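PDB 2V1L: hypothetical protein, which is of unknown function but is encoded on a Vibrio cholerae pathogenicity island and shares structural homology with human p32. Local coordinates for residues 5-9 and 18-22; 40-45 and 60-66; 49-53 and 79-83. All blocks are in the same frame, centred on the assembly; numbering follows the deposited sequence.

In the fold
From the N terminus, the chain runs through 5-9, turns, and enters helix 15-29; interaction 1 closes this short loop by setting F6 on the helix. Interaction 2 opens later, where strand 41-46 pairs with strand 60-66 after a long connection. The two are in series along the chain but touch in space, L21 and F6 packing on M43, I62 and L64, so that helix and sheet share one core. Interaction 3 starts within the 46-60 connection and ends on strand 72-82, so it crosses interaction 2; E61 meets F80 where they touch. Its centre lies about 27 Å from that of interaction 1, across the chain's centre.

Interaction 1 of 3, residues 5-9 and 18-22; sequences LFKPT and HALLA
The ring of F6 lies against one side of helix 15-29, where H18, L21 and A22 receive it, and apolar contact does most of the work. L21 packs tightly, its CB 3.4 Å from F6 CZ, while its CD1 methyl stands over one face of the ring in a CH-pi contact, 4.1 Å from the F6 ring centroid and 17° off the normal. The backbone of A22 sits at the ring edge, its N 3.6 Å from F6 CE2, and the A22 methyl adds a contact to the same ring carbon. Outside this group, L5 only brushes the helix, CD2 to A22 CB at 4.2 Å.

The segment before helix 15-29 thus folds back so that one aromatic side chain lies on the helix side formed by H18, L21 and A22. F6 also touches W72 of strand 72-82, and L5 is joined to W72 by backbone hydrogen bonding, so the N-terminal segment bridges helix and sheet.

Aromatic contact is looser. The rings of F6 and H18 are nearly parallel, at 12°, but slid apart with centroids 5.3 Å from each other, and they barely overlap; the closest side-chain approach is F6 CB to H18 CD2, 3.5 Å. With CG anti to its carbonyl carbon (chi1 -69°), H18 sends its imidazole along the F6 side chain in the opposite direction. The carbonyl O of H18 comes to 3.4 Å from F6 CE2, approaching the ring obliquely, and is already engaged as acceptor of the helical hydrogen bond from A22 N.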
ATOM      1  N   LEU A   5      12.400   8.061 -10.116  1.00 63.61           N
ATOM      2  CA  LEU A   5      11.467   9.002  -9.422  1.00 63.45           C
ATOM      3  C   LEU A   5      11.139   8.548  -7.983  1.00 63.48           C
ATOM      4  O   LEU A   5      10.972   9.383  -7.083  1.00 63.70           O
ATOM      5  CB  LEU A   5      10.189   9.228 -10.259  1.00 63.37           C
ATOM      6  CG  LEU A   5       9.232  10.348  -9.816  1.00 63.40           C
ATOM      7  CD1 LEU A   5       9.929  11.709  -9.824  1.00 63.74           C
ATOM      8  CD2 LEU A   5       7.962  10.390 -10.647  1.00 63.02           C
ATOM      9  N   PHE A   6      11.040   7.233  -7.783  1.00 63.17           N
ATOM     10  CA  PHE A   6      10.941   6.633  -6.446  1.00 62.75           C
ATOM     11  C   PHE A   6      12.154   5.749  -6.271  1.00 62.77           C
ATOM     12  O   PHE A   6      12.454   4.944  -7.152  1.00 62.97           O
ATOM     13  CB  PHE A   6       9.711   5.722  -6.306  1.00 62.18           C
ATOM     14  CG  PHE A   6       8.409   6.381  -6.621  1.00 61.37           C
ATOM     15  CD1 PHE A   6       7.709   7.064  -5.642  1.00 60.48           C
ATOM     16  CD2 PHE A   6       7.856   6.279  -7.895  1.00 60.65           C
ATOM     17  CE1 PHE A   6       6.498   7.669  -5.932  1.00 60.53           C
ATOM     18  CE2 PHE A   6       6.639   6.878  -8.192  1.00 60.31           C
ATOM     19  CZ  PHE A   6       5.964   7.575  -7.213  1.00 60.60           C
ATOM     20  N   LYS A   7      12.844   5.873  -5.144  1.00 62.92           N
ATOM     21  CA  LYS A   7      13.948   4.957  -4.843  1.00 63.16           C
ATOM     22  C   LYS A   7      14.458   5.019  -3.403  1.00 62.58           C
ATOM     23  O   LYS A   7      14.333   6.058  -2.731  1.00 62.38           O
ATOM     24  CB  LYS A   7      15.150   5.202  -5.779  1.00 63.40           C
ATOM     25  CG  LYS A   7      15.083   4.515  -7.140  1.00 64.15           C
ATOM     26  CD  LYS A   7      16.312   4.840  -7.986  1.00 64.15           C
ATOM     27  CE  LYS A   7      15.912   5.100  -9.434  1.00 65.65           C
ATOM     28  NZ  LYS A   7      17.061   4.947 -10.370  1.00 66.03           N
ATOM     29  N   PRO A   8      15.006   3.885  -2.916  1.00 61.91           N
ATOM     30  CA  PRO A   8      14.627   2.486  -3.110  1.00 60.89           C
ATOM     31  C   PRO A   8      14.250   1.853  -1.750  1.00 59.70           C
ATOM     32  O   PRO A   8      14.351   2.522  -0.716  1.00 59.87           O
ATOM     33  CB  PRO A   8      15.925   1.877  -3.643  1.00 60.91           C
ATOM     34  CG  PRO A   8      17.053   2.783  -3.013  1.00 61.61           C
ATOM     35  CD  PRO A   8      16.351   3.953  -2.317  1.00 62.04           C
ATOM     36  N   THR A   9      13.798   0.598  -1.749  1.00 58.03           N
ATOM     37  CA  THR A   9      13.463  -0.115  -0.506  1.00 55.87           C
ATOM     38  C   THR A   9      13.942  -1.562  -0.589  1.00 54.60           C
ATOM     39  O   THR A   9      14.389  -2.014  -1.651  1.00 54.60           O
ATOM     40  CB  THR A   9      11.939  -0.096  -0.176  1.00 56.13           C
ATOM     41  OG1 THR A   9      11.255  -1.104  -0.932  1.00 55.67           O
ATOM     42  CG2 THR A   9      11.311   1.258  -0.456  1.00 55.88           C
ATOM     43  N   HIS A  18       5.333   1.498  -9.309  1.00 32.23           N
ATOM     44  CA  HIS A  18       5.847   2.885  -9.412  1.00 33.92           C
ATOM     45  C   HIS A  18       5.076   3.730 -10.409  1.00 34.30           C
ATOM     46  O   HIS A  18       4.739   4.885 -10.125  1.00 35.31           O
ATOM     47  CB  HIS A  18       7.337   2.898  -9.715  1.00 34.20           C
ATOM     48  CG  HIS A  18       8.182   2.412  -8.576  1.00 35.23           C
ATOM     49  ND1 HIS A  18       9.203   1.500  -8.739  1.00 36.03           N
ATOM     50  CD2 HIS A  18       8.155   2.715  -7.256  1.00 35.58           C
ATOM     51  CE1 HIS A  18       9.774   1.264  -7.569  1.00 35.48           C
ATOM     52  NE2 HIS A  18       9.162   1.997  -6.657  1.00 36.62           N
ATOM     53  N   ALA A  19       4.777   3.131 -11.558  1.00 34.73           N
ATOM     54  CA  ALA A  19       3.921   3.721 -12.593  1.00 34.77           C
ATOM     55  C   ALA A  19       2.520   4.073 -12.098  1.00 35.19           C
ATOM     56  O   ALA A  19       1.989   5.111 -12.476  1.00 35.47           O
ATOM     57  CB  ALA A  19       3.836   2.782 -13.829  1.00 34.28           C
ATOM     58  N   LEU A  20       1.897   3.208 -11.295  1.00 36.08           N
ATOM     59  CA  LEU A  20       0.630   3.579 -10.645  1.00 37.28           C
ATOM     60  C   LEU A  20       0.804   4.797  -9.741  1.00 38.51           C
ATOM     61  O   LEU A  20       0.027   5.759  -9.832  1.00 38.48           O
ATOM     62  CB  LEU A  20       0.013   2.412  -9.857  1.00 37.54           C
ATOM     63  CG  LEU A  20      -1.209   2.736  -8.978  1.00 37.01           C
ATOM     64  CD1 LEU A  20      -2.427   3.255  -9.783  1.00 37.05           C
ATOM     65  CD2 LEU A  20      -1.606   1.543  -8.169  1.00 36.82           C
ATOM     66  N   LEU A  21       1.833   4.762  -8.892  1.00 40.00           N
ATOM     67  CA  LEU A  21       2.122   5.864  -7.961  1.00 41.55           C
ATOM     68  C   LEU A  21       2.437   7.144  -8.717  1.00 43.44           C
ATOM     69  O   LEU A  21       1.848   8.186  -8.438  1.00 43.86           O
ATOM     70  CB  LEU A  21       3.302   5.534  -7.050  1.00 40.62           C
ATOM     71  CG  LEU A  21       3.208   4.426  -5.993  1.00 40.64           C
ATOM     72  CD1 LEU A  21       4.527   4.322  -5.238  1.00 38.37           C
ATOM     73  CD2 LEU A  21       2.067   4.651  -5.032  1.00 36.97           C
ATOM     74  N   ALA A  22       3.371   7.054  -9.662  1.00 45.30           N
ATOM     75  CA  ALA A  22       3.757   8.191 -10.505  1.00 47.75           C
ATOM     76  C   ALA A  22       2.541   8.816 -11.182  1.00 49.15           C
ATOM     77  O   ALA A  22       2.394  10.040 -11.196  1.00 49.73           O
ATOM     78  CB  ALA A  22       4.802   7.761 -11.550  1.00 47.49           C
TER

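Interaction 2 of 3, residues 40-45 and 60-66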
ATOM      1  N   GLU A  40       5.179  15.620   1.285  1.00 52.34           N
ATOM      2  CA  GLU A  40       4.449  14.643   2.107  1.00 52.47           C
ATOM      3  C   GLU A  40       3.015  14.461   1.625  1.00 51.38           C
ATOM      4  O   GLU A  40       2.223  15.396   1.706  1.00 51.71           O
ATOM      5  CB  GLU A  40       4.463  15.058   3.582  1.00 53.17           C
ATOM      6  CG  GLU A  40       3.717  14.118   4.528  1.00 55.65           C
ATOM      7  CD  GLU A  40       3.098  14.848   5.725  1.00 59.26           C
ATOM      8  OE1 GLU A  40       3.846  15.539   6.465  1.00 59.15           O
ATOM      9  OE2 GLU A  40       1.860  14.722   5.921  1.00 59.85           O
ATOM     10  N   VAL A  41       2.690  13.250   1.156  1.00 49.72           N
ATOM     11  CA  VAL A  41       1.383  12.939   0.560  1.00 48.17           C
ATOM     12  C   VAL A  41       0.801  11.563   0.991  1.00 46.84           C
ATOM     13  O   VAL A  41       1.539  10.611   1.247  1.00 46.48           O
ATOM     14  CB  VAL A  41       1.453  13.051  -1.005  1.00 48.52           C
ATOM     15  CG1 VAL A  41       1.885  11.749  -1.664  1.00 47.99           C
ATOM     16  CG2 VAL A  41       0.143  13.496  -1.572  1.00 48.79           C
ATOM     17  N   VAL A  42      -0.523  11.485   1.065  1.00 44.94           N
ATOM     18  CA  VAL A  42      -1.221  10.260   1.429  1.00 43.75           C
ATOM     19  C   VAL A  42      -2.282   9.891   0.383  1.00 42.78           C
ATOM     20  O   VAL A  42      -3.193  10.668   0.104  1.00 42.40           O
ATOM     21  CB  VAL A  42      -1.863  10.360   2.858  1.00 43.44           C
ATOM     22  CG1 VAL A  42      -2.776   9.185   3.137  1.00 43.64           C
ATOM     23  CG2 VAL A  42      -0.785  10.436   3.924  1.00 42.85           C
ATOM     24  N   MET A  43      -2.162   8.683  -0.171  1.00 41.91           N
ATOM     25  CA  MET A  43      -3.143   8.142  -1.121  1.00 40.82           C
ATOM     26  C   MET A  43      -4.053   7.127  -0.408  1.00 39.71           C
ATOM     27  O   MET A  43      -3.573   6.292   0.367  1.00 39.18           O
ATOM     28  CB  MET A  43      -2.432   7.444  -2.292  1.00 40.84           C
ATOM     29  CG  MET A  43      -1.503   8.299  -3.140  1.00 41.62           C
ATOM     30  SD  MET A  43      -0.709   7.348  -4.472  1.00 42.21           S
ATOM     31  CE  MET A  43       0.385   8.568  -5.186  1.00 40.50           C
ATOM     32  N   ASN A  44      -5.349   7.188  -0.679  1.00 38.02           N
ATOM     33  CA  ASN A  44      -6.291   6.191  -0.183  1.00 37.69           C
ATOM     34  C   ASN A  44      -7.044   5.535  -1.337  1.00 36.94           C
ATOM     35  O   ASN A  44      -7.496   6.229  -2.248  1.00 36.67           O
ATOM     36  CB  ASN A  44      -7.294   6.797   0.801  1.00 37.71           C
ATOM     37  CG  ASN A  44      -6.657   7.153   2.127  1.00 39.75           C
ATOM     38  OD1 ASN A  44      -6.075   8.228   2.269  1.00 40.93           O
ATOM     39  ND2 ASN A  44      -6.742   6.241   3.096  1.00 37.99           N
ATOM     40  N   PHE A  45      -7.164   4.207  -1.292  1.00 35.18           N
ATOM     41  CA  PHE A  45      -7.913   3.449  -2.294  1.00 33.57           C
ATOM     42  C   PHE A  45      -9.039   2.790  -1.521  1.00 33.83           C
ATOM     43  O   PHE A  45      -8.774   2.031  -0.567  1.00 33.03           O
ATOM     44  CB  PHE A  45      -7.014   2.390  -2.993  1.00 32.02           C
ATOM     45  CG  PHE A  45      -5.815   2.961  -3.699  1.00 30.65           C
ATOM     46  CD1 PHE A  45      -5.759   2.982  -5.097  1.00 28.88           C
ATOM     47  CD2 PHE A  45      -4.732   3.479  -2.983  1.00 28.55           C
ATOM     48  CE1 PHE A  45      -4.663   3.497  -5.749  1.00 24.90           C
ATOM     49  CE2 PHE A  45      -3.631   4.025  -3.633  1.00 26.93           C
ATOM     50  CZ  PHE A  45      -3.591   4.044  -5.018  1.00 28.73           C
ATOM     51  N   VAL A  60      -6.888   0.559   1.073  1.00 22.19           N
ATOM     52  CA  VAL A  60      -5.453   0.613   1.127  1.00 22.28           C
ATOM     53  C   VAL A  60      -5.055   2.064   1.292  1.00 23.48           C
ATOM     54  O   VAL A  60      -5.635   2.939   0.661  1.00 23.11           O
ATOM     55  CB  VAL A  60      -4.812   0.033  -0.153  1.00 22.06           C
ATOM     56  CG1 VAL A  60      -3.384   0.343  -0.211  1.00 20.58           C
ATOM     57  CG2 VAL A  60      -5.052  -1.499  -0.270  1.00 21.32           C
ATOM     58  N   GLU A  61      -4.056   2.297   2.145  1.00 25.20           N
ATOM     59  CA  GLU A  61      -3.402   3.594   2.315  1.00 26.73           C
ATOM     60  C   GLU A  61      -1.913   3.512   2.012  1.00 27.74           C
ATOM     61  O   GLU A  61      -1.217   2.607   2.483  1.00 28.19           O
ATOM     62  CB  GLU A  61      -3.623   4.121   3.749  1.00 26.58           C
ATOM     63  CG  GLU A  61      -3.040   5.505   3.987  1.00 26.96           C
ATOM     64  CD  GLU A  61      -3.368   6.074   5.361  1.00 29.07           C
ATOM     65  OE1 GLU A  61      -4.566   6.173   5.705  1.00 30.13           O
ATOM     66  OE2 GLU A  61      -2.411   6.453   6.088  1.00 34.67           O
ATOM     67  N   ILE A  62      -1.422   4.462   1.221  1.00 28.91           N
ATOM     68  CA  ILE A  62      -0.015   4.550   0.904  1.00 31.57           C
ATOM     69  C   ILE A  62       0.496   5.962   1.205  1.00 33.00           C
ATOM     70  O   ILE A  62      -0.146   6.936   0.831  1.00 33.82           O
ATOM     71  CB  ILE A  62       0.276   4.188  -0.584  1.00 31.27           C
ATOM     72  CG1 ILE A  62      -0.207   2.765  -0.894  1.00 32.16           C
ATOM     73  CG2 ILE A  62       1.786   4.355  -0.870  1.00 30.94           C
ATOM     74  CD1 ILE A  62      -0.596   2.492  -2.365  1.00 31.95           C
ATOM     75  N   ALA A  63       1.654   6.061   1.864  1.00 34.73           N
ATOM     76  CA  ALA A  63       2.243   7.358   2.208  1.00 36.43           C
ATOM     77  C   ALA A  63       3.590   7.615   1.585  1.00 37.74           C
ATOM     78  O   ALA A  63       4.509   6.785   1.628  1.00 37.54           O
ATOM     79  CB  ALA A  63       2.337   7.542   3.718  1.00 36.23           C
ATOM     80  N   LEU A  64       3.710   8.814   1.041  1.00 40.15           N
ATOM     81  CA  LEU A  64       4.909   9.222   0.338  1.00 43.00           C
ATOM     82  C   LEU A  64       5.313  10.600   0.831  1.00 44.83           C
ATOM     83  O   LEU A  64       4.460  11.440   1.119  1.00 45.28           O
ATOM     84  CB  LEU A  64       4.629   9.288  -1.177  1.00 42.70           C
ATOM     85  CG  LEU A  64       3.921   8.135  -1.899  1.00 42.22           C
ATOM     86  CD1 LEU A  64       3.399   8.603  -3.241  1.00 42.09           C
ATOM     87  CD2 LEU A  64       4.855   6.977  -2.104  1.00 40.79           C
ATOM     88  N   SER A  65       6.612  10.833   0.917  1.00 47.63           N
ATOM     89  CA  SER A  65       7.126  12.168   1.178  1.00 49.89           C
ATOM     90  C   SER A  65       8.144  12.526   0.104  1.00 51.58           C
ATOM     91  O   SER A  65       8.818  11.645  -0.439  1.00 51.83           O
ATOM     92  CB  SER A  65       7.767  12.230   2.555  1.00 49.59           C
ATOM     93  OG  SER A  65       8.981  11.507   2.552  1.00 50.91           O
ATOM     94  N   GLN A  66       8.234  13.822  -0.193  1.00 53.97           N
ATOM     95  CA  GLN A  66       9.134  14.367  -1.222  1.00 56.18           C
ATOM     96  C   GLN A  66      10.514  14.614  -0.617  1.00 57.13           C
ATOM     97  O   GLN A  66      10.664  15.455   0.280  1.00 57.13           O
ATOM     98  CB  GLN A  66       8.574  15.689  -1.780  1.00 56.21           C
ATOM     99  CG  GLN A  66       7.116  15.995  -1.345  1.00 57.31           C
ATOM    100  CD  GLN A  66       6.685  17.450  -1.561  1.00 57.41           C
ATOM    101  OE1 GLN A  66       6.924  18.037  -2.625  1.00 59.21           O
ATOM    102  NE2 GLN A  66       6.027  18.029  -0.551  1.00 57.34           N
TER
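V41, M43 and F45 pair with L64, I62 and V60 as the antiparallel hydrogen-bonded pairs of two adjacent strands, whose directions differ by 163°. Six backbone bonds join them, two per pair, all close to straight; M43 N to I62 O, for example, measures 2.8 Å. V42 with A63 and N44 with E61 are the intervening non-hydrogen-bonded pairs, where CA-H...O contacts such as E61 CA to M43 O, 3.3 Å, fill in between the bonds.

The face carrying V41, M43, F45, V60, I62 and L64 is tightly packed. V41 and L64 lie side by side, CG1 to CB at 3.7 Å. M43 reaches diagonally along the sheet: its chain is extended beyond CG (chi2 179°), which brings the CE methyl to 3.6 Å from L64 CD1. At the other end the F45 ring meets I62, CE2 to CD1 at 3.6 Å, and has V60 O near its plane at the edge.

On the opposite face V42, N44 and E61 are partly exposed, whereas A63 is buried against Y76. N44 ND2 gives E61 OE1 a weak, long hydrogen bond of 3.4 Å, the amide and carboxylate planes turned 73° apart. E61 has a firmer partner for its OE2 in Y76 OH, while its aliphatic part lies across V42, CG to CG1 at 3.8 Å.

The pair belongs to an antiparallel sheet, continued by strands 141-144 and 72-82, consistent with the reported homology to human p32. Helices 15-29 and 117-135 pack on its M43 and F45 face, I24 meeting both residues and F130 standing edge-to-face to F45.

Interaction 3 of 3, residues 49-53 and 79-83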
ATOM      1  N   SER A  49     -18.269  -0.255  -1.395  1.00 38.79           N
ATOM      2  CA  SER A  49     -19.162  -1.362  -1.020  1.00 38.29           C
ATOM      3  C   SER A  49     -18.630  -2.307   0.085  1.00 38.15           C
ATOM      4  O   SER A  49     -19.395  -3.114   0.627  1.00 37.58           O
ATOM      5  CB  SER A  49     -19.564  -2.183  -2.268  1.00 39.06           C
ATOM      6  OG  SER A  49     -18.461  -2.918  -2.798  1.00 37.71           O
ATOM      7  N   TYR A  50     -17.335  -2.200   0.415  1.00 38.40           N
ATOM      8  CA  TYR A  50     -16.675  -3.140   1.334  1.00 38.48           C
ATOM      9  C   TYR A  50     -17.326  -3.133   2.702  1.00 39.59           C
ATOM     10  O   TYR A  50     -17.384  -2.096   3.348  1.00 39.79           O
ATOM     11  CB  TYR A  50     -15.161  -2.848   1.460  1.00 37.36           C
ATOM     12  CG  TYR A  50     -14.438  -3.749   2.445  1.00 35.35           C
ATOM     13  CD1 TYR A  50     -14.422  -5.130   2.276  1.00 34.22           C
ATOM     14  CD2 TYR A  50     -13.775  -3.215   3.548  1.00 35.00           C
ATOM     15  CE1 TYR A  50     -13.768  -5.956   3.181  1.00 34.52           C
ATOM     16  CE2 TYR A  50     -13.110  -4.040   4.466  1.00 32.77           C
ATOM     17  CZ  TYR A  50     -13.118  -5.398   4.277  1.00 34.67           C
ATOM     18  OH  TYR A  50     -12.472  -6.209   5.179  1.00 34.53           O
ATOM     19  N   SER A  51     -17.815  -4.286   3.137  1.00 41.02           N
ATOM     20  CA  SER A  51     -18.453  -4.386   4.442  1.00 43.09           C
ATOM     21  C   SER A  51     -17.931  -5.599   5.198  1.00 44.48           C
ATOM     22  O   SER A  51     -17.272  -6.468   4.616  1.00 44.95           O
ATOM     23  CB  SER A  51     -19.985  -4.449   4.303  1.00 43.15           C
ATOM     24  OG  SER A  51     -20.436  -5.801   4.215  1.00 43.92           O
ATOM     25  N   ALA A  52     -18.236  -5.656   6.491  1.00 46.63           N
ATOM     26  CA  ALA A  52     -17.727  -6.702   7.381  1.00 48.60           C
ATOM     27  C   ALA A  52     -18.192  -8.122   7.036  1.00 50.00           C
ATOM     28  O   ALA A  52     -17.439  -9.083   7.220  1.00 50.78           O
ATOM     29  CB  ALA A  52     -18.049  -6.361   8.841  1.00 48.94           C
ATOM     30  N   GLU A  53     -19.415  -8.277   6.540  1.00 51.07           N
ATOM     31  CA  GLU A  53     -19.857  -9.614   6.099  1.00 52.36           C
ATOM     32  C   GLU A  53     -20.564  -9.652   4.735  1.00 51.57           C
ATOM     33  O   GLU A  53     -21.430 -10.497   4.506  1.00 51.92           O
ATOM     34  CB  GLU A  53     -20.666 -10.351   7.187  1.00 52.78           C
ATOM     35  CG  GLU A  53     -19.785 -11.133   8.188  1.00 53.58           C
ATOM     36  CD  GLU A  53     -20.595 -11.850   9.248  1.00 54.49           C
ATOM     37  OE1 GLU A  53     -20.985 -13.018   8.999  1.00 57.02           O
ATOM     38  OE2 GLU A  53     -20.829 -11.253  10.336  1.00 56.58           O
ATOM     39  N   ASP A  79      -2.963  -2.113   4.250  1.00 22.18           N
ATOM     40  CA  ASP A  79      -4.189  -2.765   3.818  1.00 23.89           C
ATOM     41  C   ASP A  79      -5.006  -2.993   5.097  1.00 24.87           C
ATOM     42  O   ASP A  79      -4.475  -3.519   6.095  1.00 24.79           O
ATOM     43  CB  ASP A  79      -3.808  -4.111   3.157  1.00 23.86           C
ATOM     44  CG  ASP A  79      -4.987  -4.992   2.854  1.00 23.77           C
ATOM     45  OD1 ASP A  79      -5.799  -5.275   3.743  1.00 24.91           O
ATOM     46  OD2 ASP A  79      -5.090  -5.439   1.707  1.00 26.21           O
ATOM     47  N   PHE A  80      -6.267  -2.568   5.087  1.00 25.29           N
ATOM     48  CA  PHE A  80      -7.118  -2.658   6.282  1.00 26.41           C
ATOM     49  C   PHE A  80      -8.237  -3.625   6.007  1.00 27.98           C
ATOM     50  O   PHE A  80      -8.643  -3.780   4.859  1.00 27.43           O
ATOM     51  CB  PHE A  80      -7.768  -1.323   6.631  1.00 25.67           C
ATOM     52  CG  PHE A  80      -6.806  -0.188   6.814  1.00 26.66           C
ATOM     53  CD1 PHE A  80      -6.395   0.188   8.080  1.00 26.05           C
ATOM     54  CD2 PHE A  80      -6.347   0.548   5.705  1.00 25.92           C
ATOM     55  CE1 PHE A  80      -5.534   1.257   8.239  1.00 26.24           C
ATOM     56  CE2 PHE A  80      -5.500   1.606   5.856  1.00 24.60           C
ATOM     57  CZ  PHE A  80      -5.078   1.965   7.113  1.00 26.00           C
ATOM     58  N   ALA A  81      -8.738  -4.265   7.063  1.00 29.15           N
ATOM     59  CA  ALA A  81      -9.875  -5.151   6.963  1.00 31.08           C
ATOM     60  C   ALA A  81     -10.671  -5.145   8.266  1.00 32.32           C
ATOM     61  O   ALA A  81     -10.151  -4.796   9.318  1.00 30.63           O
ATOM     62  CB  ALA A  81      -9.426  -6.577   6.614  1.00 30.69           C
ATOM     63  N   TYR A  82     -11.936  -5.542   8.166  1.00 34.67           N
ATOM     64  CA  TYR A  82     -12.801  -5.723   9.331  1.00 36.95           C
ATOM     65  C   TYR A  82     -12.430  -6.998  10.055  1.00 38.67           C
ATOM     66  O   TYR A  82     -12.232  -8.045   9.428  1.00 39.74           O
ATOM     67  CB  TYR A  82     -14.274  -5.764   8.916  1.00 36.86           C
ATOM     68  CG  TYR A  82     -14.789  -4.415   8.533  1.00 36.20           C
ATOM     69  CD1 TYR A  82     -14.980  -3.430   9.500  1.00 37.19           C
ATOM     70  CD2 TYR A  82     -15.074  -4.107   7.207  1.00 35.70           C
ATOM     71  CE1 TYR A  82     -15.444  -2.168   9.166  1.00 35.76           C
ATOM     72  CE2 TYR A  82     -15.534  -2.846   6.852  1.00 36.43           C
ATOM     73  CZ  TYR A  82     -15.719  -1.880   7.840  1.00 37.46           C
ATOM     74  OH  TYR A  82     -16.173  -0.624   7.504  1.00 38.05           O
ATOM     75  N   VAL A  83     -12.344  -6.899  11.381  1.00 40.62           N
ATOM     76  CA  VAL A  83     -11.944  -8.004  12.245  1.00 41.82           C
ATOM     77  C   VAL A  83     -13.039  -8.315  13.274  1.00 42.44           C
ATOM     78  O   VAL A  83     -13.746  -7.409  13.744  1.00 43.23           O
ATOM     79  CB  VAL A  83     -10.604  -7.662  12.950  1.00 42.71           C
ATOM     80  CG1 VAL A  83     -10.407  -8.480  14.231  1.00 43.21           C
ATOM     81  CG2 VAL A  83      -9.417  -7.823  11.964  1.00 42.10           C
TER
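A chi1 of 177° sets the Y50 ring opposite its own backbone N and extends it toward the end of strand 72-82, while Y82, its CG anti to the carbonyl carbon, turns its own ring back to meet it. The two side chains run past each other in opposite directions. Their rings are inclined by 28° and slid apart, centroids 5.2 Å from each other, so overlap is slight and the contact is made by a few ring carbons, Y50 CE2 lying 3.4 Å from Y82 CD2.

This slide carries the Y50 hydroxyl past the Y82 ring to the strand backbone. There OH accepts a hydrogen bond from Y82 N, 3.1 Å long with an angle of 162° at the hydrogen. The same oxygen lies against A81, 3.3 Å from its CA, which approaches near the plane of the Y50 ring. One tyrosine thereby joins the loop to the strand through both its ring and its hydroxyl.

The loop is the one linking strands 41-46 and 60-66, and it reaches past its own hairpin to strand 72-82, the next strand of the antiparallel sheet. L90 of strand 90-93 touches both tyrosines, and H58 meets the ring of Y50, so the pair lies where the loop meets the end of strand 72-82, next to strand 90-93.

A52, two residues on in the loop, adds a second contact to Y82. Its methyl packs on the base of the Y82 side chain, CB to CG at 3.8 Å, and its backbone N comes to 3.6 Å from Y82 CD2, approaching the ring obliquely. P88, in the loop leading to strand 90-93, also touches A52.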